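Local coordinates for flagellar hook associated protein type 3 FlgL (Legionella pneumophila subsp. pneumophila, PDB 5YTI), which belongs to the flagellin family and probably serves as a structural junction protein joining the flagellar hook to the filament, at residues A[97-111]-A[307-321]. Sequence-based numbering, arbitrary orientation.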
# COMPACT_ATOMS: atom_id res chain seq x y z
N ALA A 97 1.33 10.67 -22.57
CA ALA A 97 0.74 9.42 -23.05
C ALA A 97 -0.78 9.52 -23.06
O ALA A 97 -1.46 8.73 -23.73
CB ALA A 97 1.18 8.26 -22.18
N GLY A 98 -1.30 10.49 -22.32
CA GLY A 98 -2.71 10.78 -22.34
C GLY A 98 -3.05 12.00 -23.16
O GLY A 98 -4.20 12.44 -23.15
N ASN A 99 -2.06 12.55 -23.86
CA ASN A 99 -2.32 13.67 -24.76
C ASN A 99 -2.57 13.12 -26.17
O ASN A 99 -1.76 12.36 -26.72
CB ASN A 99 -1.18 14.70 -24.74
CG ASN A 99 -1.50 15.98 -25.56
OD1 ASN A 99 -0.70 16.37 -26.42
ND2 ASN A 99 -2.65 16.63 -25.28
N PRO A 100 -3.71 13.50 -26.75
CA PRO A 100 -4.09 12.89 -28.01
C PRO A 100 -3.47 13.61 -29.21
O PRO A 100 -3.71 13.22 -30.35
CB PRO A 100 -5.62 12.98 -27.99
CG PRO A 100 -5.96 14.05 -26.99
CD PRO A 100 -4.68 14.54 -26.35
N SER A 101 -2.68 14.65 -28.96
CA SER A 101 -1.88 15.26 -30.01
C SER A 101 -0.88 14.25 -30.58
O SER A 101 -0.81 14.09 -31.79
CB SER A 101 -1.13 16.51 -29.51
OG SER A 101 -2.02 17.56 -29.13
N LEU A 102 -0.14 13.56 -29.72
CA LEU A 102 1.11 12.87 -30.10
C LEU A 102 0.99 11.80 -31.19
O LEU A 102 0.06 11.00 -31.16
CB LEU A 102 1.71 12.18 -28.87
CG LEU A 102 2.65 13.01 -28.00
CD1 LEU A 102 1.96 14.24 -27.42
CD2 LEU A 102 3.19 12.10 -26.90
N SER A 103 1.96 11.77 -32.11
CA SER A 103 1.96 10.72 -33.13
C SER A 103 2.33 9.38 -32.49
O SER A 103 3.00 9.36 -31.45
CB SER A 103 2.95 11.04 -34.25
OG SER A 103 4.25 11.27 -33.74
N GLU A 104 1.90 8.28 -33.10
CA GLU A 104 2.37 6.96 -32.74
C GLU A 104 3.90 6.92 -32.60
O GLU A 104 4.43 6.24 -31.72
CB GLU A 104 1.94 5.93 -33.79
CG GLU A 104 0.64 5.21 -33.47
CD GLU A 104 0.67 3.74 -33.90
OE1 GLU A 104 1.77 3.25 -34.24
OE2 GLU A 104 -0.39 3.07 -33.88
N GLU A 105 4.61 7.65 -33.47
CA GLU A 105 6.08 7.70 -33.46
C GLU A 105 6.61 8.37 -32.21
O GLU A 105 7.60 7.94 -31.63
CB GLU A 105 6.59 8.47 -34.69
CG GLU A 105 8.09 8.34 -34.96
CD GLU A 105 8.57 9.31 -36.06
OE1 GLU A 105 8.93 8.82 -37.16
OE2 GLU A 105 8.58 10.55 -35.82
N ASP A 106 5.96 9.46 -31.81
CA ASP A 106 6.36 10.17 -30.61
C ASP A 106 6.27 9.20 -29.41
O ASP A 106 7.17 9.14 -28.57
CB ASP A 106 5.45 11.39 -30.39
CG ASP A 106 5.78 12.57 -31.31
OD1 ASP A 106 6.94 13.07 -31.27
OD2 ASP A 106 4.86 13.04 -32.04
N ARG A 107 5.18 8.44 -29.36
CA ARG A 107 4.85 7.62 -28.20
C ARG A 107 5.76 6.43 -28.16
O ARG A 107 6.24 6.07 -27.10
CB ARG A 107 3.38 7.17 -28.22
CG ARG A 107 2.38 8.31 -28.01
CD ARG A 107 0.91 7.96 -28.28
NE ARG A 107 0.14 7.79 -27.06
CZ ARG A 107 -0.13 6.60 -26.53
NH1 ARG A 107 -0.84 6.51 -25.40
NH2 ARG A 107 0.30 5.49 -27.12
N LYS A 108 6.04 5.82 -29.30
CA LYS A 108 6.88 4.62 -29.30
C LYS A 108 8.27 5.04 -28.91
O LYS A 108 9.08 4.20 -28.52
CB LYS A 108 6.84 3.81 -30.63
CG LYS A 108 7.48 4.43 -31.89
CD LYS A 108 8.03 3.41 -32.92
CE LYS A 108 9.58 3.40 -32.96
NZ LYS A 108 10.20 2.35 -33.83
N THR A 109 8.55 6.33 -28.99
CA THR A 109 9.87 6.84 -28.58
C THR A 109 9.96 7.05 -27.04
O THR A 109 11.01 6.76 -26.41
CB THR A 109 10.28 8.12 -29.36
OG1 THR A 109 10.29 7.85 -30.78
CG2 THR A 109 11.68 8.57 -28.94
N LEU A 110 8.85 7.52 -26.45
CA LEU A 110 8.70 7.63 -24.99
C LEU A 110 8.77 6.26 -24.35
O LEU A 110 9.40 6.07 -23.33
CB LEU A 110 7.38 8.32 -24.62
CG LEU A 110 7.29 9.78 -25.10
CD1 LEU A 110 6.03 10.49 -24.66
CD2 LEU A 110 8.47 10.57 -24.63
N ALA A 111 8.13 5.29 -25.00
CA ALA A 111 8.30 3.87 -24.65
C ALA A 111 9.74 3.45 -24.41
O ALA A 111 10.01 2.53 -23.64
CB ALA A 111 7.75 3.01 -25.78
N LEU A 307 2.16 2.78 -24.01
CA LEU A 307 2.68 3.67 -25.02
C LEU A 307 2.82 2.99 -26.38
O LEU A 307 2.88 3.67 -27.39
CB LEU A 307 4.03 4.21 -24.57
CG LEU A 307 3.84 5.20 -23.45
CD1 LEU A 307 5.18 5.60 -22.88
CD2 LEU A 307 3.06 6.38 -24.02
N ASN A 308 2.90 1.66 -26.37
CA ASN A 308 3.04 0.84 -27.58
C ASN A 308 1.72 0.33 -28.17
O ASN A 308 1.72 -0.30 -29.21
CB ASN A 308 3.95 -0.38 -27.30
CG ASN A 308 5.42 -0.01 -27.22
OD1 ASN A 308 5.91 0.87 -27.95
ND2 ASN A 308 6.14 -0.69 -26.34
N LYS A 309 0.59 0.59 -27.53
CA LYS A 309 -0.68 0.14 -28.08
C LYS A 309 -0.97 0.91 -29.35
O LYS A 309 -0.45 2.00 -29.52
CB LYS A 309 -1.84 0.39 -27.10
CG LYS A 309 -1.77 -0.37 -25.79
CD LYS A 309 -2.01 -1.86 -25.97
CE LYS A 309 -0.99 -2.68 -25.18
NZ LYS A 309 -1.08 -4.14 -25.45
N PRO A 310 -1.80 0.36 -30.23
CA PRO A 310 -2.33 1.18 -31.32
C PRO A 310 -2.97 2.47 -30.80
O PRO A 310 -3.81 2.41 -29.93
CB PRO A 310 -3.40 0.28 -31.96
CG PRO A 310 -3.02 -1.12 -31.61
CD PRO A 310 -2.26 -1.04 -30.31
N TYR A 311 -2.55 3.61 -31.36
CA TYR A 311 -3.06 4.94 -30.99
C TYR A 311 -3.19 5.77 -32.28
O TYR A 311 -2.45 6.76 -32.47
CB TYR A 311 -2.10 5.62 -29.98
CG TYR A 311 -2.62 6.82 -29.13
CD1 TYR A 311 -3.26 6.62 -27.90
CD2 TYR A 311 -2.40 8.14 -29.52
CE1 TYR A 311 -3.71 7.68 -27.12
CE2 TYR A 311 -2.85 9.20 -28.74
CZ TYR A 311 -3.49 8.96 -27.55
OH TYR A 311 -3.93 10.01 -26.78
N THR A 312 -4.10 5.36 -33.18
CA THR A 312 -4.42 6.13 -34.41
C THR A 312 -5.93 6.46 -34.51
O THR A 312 -6.31 7.61 -34.68
CB THR A 312 -3.92 5.41 -35.69
OG1 THR A 312 -4.06 3.99 -35.53
CG2 THR A 312 -2.43 5.74 -35.98
N SER A 313 -6.79 5.45 -34.35
CA SER A 313 -8.22 5.65 -34.40
C SER A 313 -8.79 5.98 -33.01
O SER A 313 -8.38 5.36 -32.02
CB SER A 313 -8.91 4.39 -34.98
OG SER A 313 -9.40 3.51 -33.97
N SER A 314 -9.74 6.93 -32.95
CA SER A 314 -10.53 7.27 -31.74
C SER A 314 -10.90 6.12 -30.83
O SER A 314 -11.06 6.32 -29.62
CB SER A 314 -11.84 7.93 -32.14
OG SER A 314 -11.63 9.27 -32.49
N VAL A 315 -11.10 4.94 -31.40
CA VAL A 315 -11.52 3.76 -30.63
C VAL A 315 -10.32 3.13 -29.91
O VAL A 315 -10.44 2.68 -28.78
CB VAL A 315 -12.22 2.70 -31.51
CG1 VAL A 315 -13.19 1.90 -30.65
CG2 VAL A 315 -12.94 3.33 -32.72
N GLU A 316 -9.18 3.08 -30.59
CA GLU A 316 -7.94 2.65 -29.97
C GLU A 316 -7.50 3.65 -28.87
O GLU A 316 -7.02 3.24 -27.82
CB GLU A 316 -6.83 2.51 -31.04
CG GLU A 316 -7.11 1.52 -32.18
CD GLU A 316 -6.36 1.88 -33.46
OE1 GLU A 316 -6.05 3.08 -33.66
OE2 GLU A 316 -6.07 0.98 -34.29
N LYS A 317 -7.68 4.95 -29.11
CA LYS A 317 -7.30 6.00 -28.15
C LYS A 317 -8.10 6.07 -26.86
O LYS A 317 -7.73 6.78 -25.94
CB LYS A 317 -7.40 7.38 -28.81
CG LYS A 317 -6.36 7.64 -29.89
CD LYS A 317 -6.36 9.09 -30.34
CE LYS A 317 -5.41 9.27 -31.51
NZ LYS A 317 -4.76 10.60 -31.49
N ALA A 318 -9.23 5.39 -26.78
CA ALA A 318 -10.02 5.43 -25.57
C ALA A 318 -9.71 4.24 -24.70
O ALA A 318 -9.98 4.25 -23.49
CB ALA A 318 -11.50 5.47 -25.91
N ALA A 319 -9.14 3.20 -25.30
CA ALA A 319 -8.74 2.01 -24.55
C ALA A 319 -7.40 2.27 -23.88
O ALA A 319 -6.96 1.52 -23.02
CB ALA A 319 -8.67 0.76 -25.44
N THR A 320 -6.78 3.37 -24.29
CA THR A 320 -5.60 3.92 -23.65
C THR A 320 -5.91 4.70 -22.39
O THR A 320 -5.18 4.56 -21.40
CB THR A 320 -4.94 4.91 -24.61
OG1 THR A 320 -4.34 4.19 -25.67
CG2 THR A 320 -3.89 5.76 -23.95
N GLN A 321 -6.97 5.53 -22.44
CA GLN A 321 -7.18 6.53 -21.40
C GLN A 321 -7.52 5.88 -20.08
O GLN A 321 -6.94 6.21 -19.06
CB GLN A 321 -8.25 7.55 -21.81
CG GLN A 321 -8.18 8.89 -21.06
CD GLN A 321 -7.00 9.76 -21.49
OE1 GLN A 321 -5.82 9.33 -21.43
NE2 GLN A 321 -7.29 10.98 -21.95
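The guanidinium of Arg107 lies flat on the ring of Tyr311, planes 4° apart and centres 3.7 Å from each other, in a stacked cation-pi pair. The opposite face of the guanidinium carries CD2 of Leu307, and at its edge, in plane, NH1 gives a nearly straight hydrogen bond of 2.8 Å to Ala97 O, on a lone pair of that carbonyl. The tyrosine is sandwiched in turn: Arg107 covers one face, the aliphatic CG of Lys317 lies over the other, and Thr320 CB sits at its edge. Arginine suits this place because its flat cation can stack and still donate in its own plane; the chain bends at chi3 (105°) on its way to the ring, over which CD also makes a CH-pi contact. Tyrosine offers the cation a flat aromatic face and, with CG anti to the backbone N (chi1 -162°), reaches across to the polar loop before helix 104-125, its OH 3.2 Å from Asn99 O. Beyond the ring, Lys317 NZ comes to 3.0 Å from Pro100 O.

Leu307, at the end of helix 296-307, fills the apolar side, its branched end serving two neighbours: CD2 packs on Ala97 CB, CD1 on Leu110 CB at 3.9 Å, and its side chain also touches Ile93 of helix 49-96. Glu104 OE2 accepts a weak, long hydrogen bond from the backbone N of Tyr311. Capping boxes lead into both helices, Ser103 with Asp106 and Ser313 with Glu316.

The contact thus ties the turn between helices 49-96 and 104-125 to the connection between helices 296-307 and 316-374, at one end of the helical bundle. Hydrogen bond and stack together fix the rotation of the buried guanidinium, whose charge is probably eased by the tyrosine pi cloud and the Ala97 carbonyl, which also accepts from Asn324.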